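Local atomic coordinates of NYN domain-containing protein (Vibrio parahaemolyticus, PDB entry 2QIP), a protein that is of unknown function but carries a NYN domain and is probably an RNA nuclease. Residues A[136-142]-A[153-159]. Numbering follows the deposited sequence.
Sequences VTVYGVP and ADNFVAI
Val157 stands beside Tyr139 and points the same way, its CB 3.7 Å from the centroid of the phenol ring and 12° off the ring normal, a CH-pi contact over the centre of one face. With Ile159 and Phe156 it carries most of the surface that 153-159 lays against segment 136-142. CG1 of Val157, anti to its backbone N (chi1 178°), leans to one side of that face and reaches Tyr139 CE1 at 3.4 Å, while CG2 lies toward CZ. The ring is also met edge-to-face by Phe38. On the other side of the sheet the Phe156 side chain slants back over the neighbouring strand: CD1 is 4.0 Å from Val138 CG1, which lies at the ring edge, and CZ is 3.4 Å from Gly140 O. Beyond the last backbone bond, Pro142 CG packs tightly on Ala158 CB at 3.5 Å. Ile159 turns inward past Gly140, its CG1 and CD1 over the glycine backbone and its CB and CG2 against Val141 CG2, and continues onto Cys25 and Val115. Between the parallel strands, backbone bonds alternate from Asn155 N to Val136 O through to Ile159 N to Gly140 O; the last is nearly straight at the hydrogen (178°), although the donor sits well above the carbonyl plane. At the start, Asp154 OD2 takes Val136 N on its anti side at 2.8 Å and also binds Gln129, extending the ladder by a side chain. This is the last beta-alpha-beta unit of the parallel sheet, joined through helix 147-152. The outermost strand of this chain's sheet is thus held by main-chain bonds along its length, with apolar contacts on both faces and a carboxylate just ahead of it that takes the N-H of Val136 on the inner strand.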
loop_
_atom_site.group_PDB
_atom_site.type_symbol
_atom_site.label_atom_id
_atom_site.label_comp_id
_atom_site.label_asym_id
_atom_site.label_seq_id
_atom_site.Cartn_x
_atom_site.Cartn_y
_atom_site.Cartn_z
ATOM N N VAL A 136 7.610 7.437 14.452
ATOM C CA VAL A 136 6.248 7.316 13.968
ATOM C C VAL A 136 5.297 7.303 15.148
ATOM O O VAL A 136 5.461 6.491 16.097
ATOM C CB VAL A 136 6.054 6.042 13.103
ATOM C CG1 VAL A 136 4.627 5.989 12.545
ATOM C CG2 VAL A 136 7.093 6.020 11.947
ATOM N N THR A 137 4.325 8.214 15.102
ATOM C CA THR A 137 3.188 8.175 16.036
ATOM C C THR A 137 1.955 7.712 15.275
ATOM O O THR A 137 1.697 8.196 14.167
ATOM C CB THR A 137 2.896 9.567 16.631
ATOM O OG1 THR A 137 4.036 10.016 17.375
ATOM C CG2 THR A 137 1.634 9.570 17.522
ATOM N N VAL A 138 1.197 6.792 15.875
ATOM C CA VAL A 138 -0.085 6.346 15.343
ATOM C C VAL A 138 -1.190 6.865 16.232
ATOM O O VAL A 138 -1.083 6.744 17.455
ATOM C CB VAL A 138 -0.145 4.801 15.249
ATOM C CG1 VAL A 138 -1.572 4.306 14.956
ATOM C CG2 VAL A 138 0.829 4.300 14.174
ATOM N N TYR A 139 -2.219 7.454 15.615
ATOM C CA TYR A 139 -3.478 7.753 16.305
ATOM C C TYR A 139 -4.495 6.755 15.779
ATOM O O TYR A 139 -4.650 6.629 14.555
ATOM C CB TYR A 139 -3.984 9.162 15.966
ATOM C CG TYR A 139 -3.290 10.294 16.675
ATOM C CD1 TYR A 139 -3.992 11.104 17.585
ATOM C CD2 TYR A 139 -1.948 10.603 16.414
ATOM C CE1 TYR A 139 -3.383 12.175 18.223
ATOM C CE2 TYR A 139 -1.331 11.661 17.056
ATOM C CZ TYR A 139 -2.046 12.441 17.974
ATOM O OH TYR A 139 -1.422 13.491 18.612
ATOM N N GLY A 140 -5.193 6.074 16.689
ATOM C CA GLY A 140 -6.186 5.090 16.275
ATOM C C GLY A 140 -7.208 4.858 17.366
ATOM O O GLY A 140 -6.918 5.089 18.536
ATOM N N VAL A 141 -8.405 4.401 16.979
ATOM C CA VAL A 141 -9.436 4.011 17.949
ATOM C C VAL A 141 -8.946 2.700 18.593
ATOM O O VAL A 141 -8.815 1.702 17.893
ATOM C CB VAL A 141 -10.772 3.793 17.237
ATOM C CG1 VAL A 141 -11.790 3.186 18.194
ATOM C CG2 VAL A 141 -11.274 5.117 16.689
ATOM N N PRO A 142 -8.623 2.716 19.907
ATOM C CA PRO A 142 -7.942 1.531 20.474
ATOM C C PRO A 142 -8.642 0.196 20.237
ATOM O O PRO A 142 -7.973 -0.775 19.858
ATOM C CB PRO A 142 -7.841 1.853 21.963
ATOM C CG PRO A 142 -7.808 3.331 22.004
ATOM C CD PRO A 142 -8.779 3.780 20.917
ATOM N N ALA A 153 4.709 1.279 16.353
ATOM C CA ALA A 153 4.836 2.727 16.455
ATOM C C ALA A 153 5.750 3.116 17.606
ATOM O O ALA A 153 5.805 2.418 18.628
ATOM C CB ALA A 153 3.452 3.341 16.680
ATOM N N ASP A 154 6.465 4.225 17.452
ATOM C CA ASP A 154 7.191 4.789 18.574
ATOM C C ASP A 154 6.269 5.281 19.685
ATOM O O ASP A 154 6.593 5.146 20.862
ATOM C CB ASP A 154 8.143 5.879 18.094
ATOM C CG ASP A 154 9.172 5.321 17.150
ATOM O OD1 ASP A 154 10.121 4.661 17.631
ATOM O OD2 ASP A 154 9.000 5.476 15.932
ATOM N N ASN A 155 5.135 5.864 19.305
ATOM C CA ASN A 155 4.128 6.347 20.251
ATOM C C ASN A 155 2.777 6.054 19.665
ATOM O O ASN A 155 2.594 6.103 18.452
ATOM C CB ASN A 155 4.268 7.869 20.442
ATOM C CG ASN A 155 5.577 8.252 21.108
ATOM O OD1 ASN A 155 5.643 8.420 22.352
ATOM N ND2 ASN A 155 6.636 8.377 20.309
ATOM N N PHE A 156 1.822 5.780 20.547
ATOM C CA PHE A 156 0.443 5.553 20.154
ATOM C C PHE A 156 -0.451 6.497 20.949
ATOM O O PHE A 156 -0.303 6.613 22.172
ATOM C CB PHE A 156 0.008 4.102 20.399
ATOM C CG PHE A 156 -1.472 3.867 20.161
ATOM C CD1 PHE A 156 -1.994 3.912 18.872
ATOM C CD2 PHE A 156 -2.344 3.625 21.225
ATOM C CE1 PHE A 156 -3.348 3.718 18.643
ATOM C CE2 PHE A 156 -3.726 3.440 20.992
ATOM C CZ PHE A 156 -4.215 3.470 19.703
ATOM N N VAL A 157 -1.362 7.173 20.259
ATOM C CA VAL A 157 -2.311 8.055 20.931
ATOM C C VAL A 157 -3.723 7.572 20.609
ATOM O O VAL A 157 -4.088 7.403 19.429
ATOM C CB VAL A 157 -2.153 9.525 20.484
ATOM C CG1 VAL A 157 -3.219 10.412 21.179
ATOM C CG2 VAL A 157 -0.732 10.048 20.768
ATOM N N ALA A 158 -4.514 7.341 21.655
ATOM C CA ALA A 158 -5.874 6.851 21.462
ATOM C C ALA A 158 -6.791 7.885 20.842
ATOM O O ALA A 158 -6.822 9.021 21.291
ATOM C CB ALA A 158 -6.449 6.455 22.790
ATOM N N ILE A 159 -7.555 7.486 19.819
ATOM C CA ILE A 159 -8.695 8.298 19.373
ATOM C C ILE A 159 -9.844 7.869 20.266
ATOM O O ILE A 159 -10.378 6.784 20.119
ATOM C CB ILE A 159 -9.039 8.078 17.898
ATOM C CG1 ILE A 159 -7.863 8.520 17.011
ATOM C CG2 ILE A 159 -10.351 8.831 17.505
ATOM C CD1 ILE A 159 -8.099 8.231 15.523
#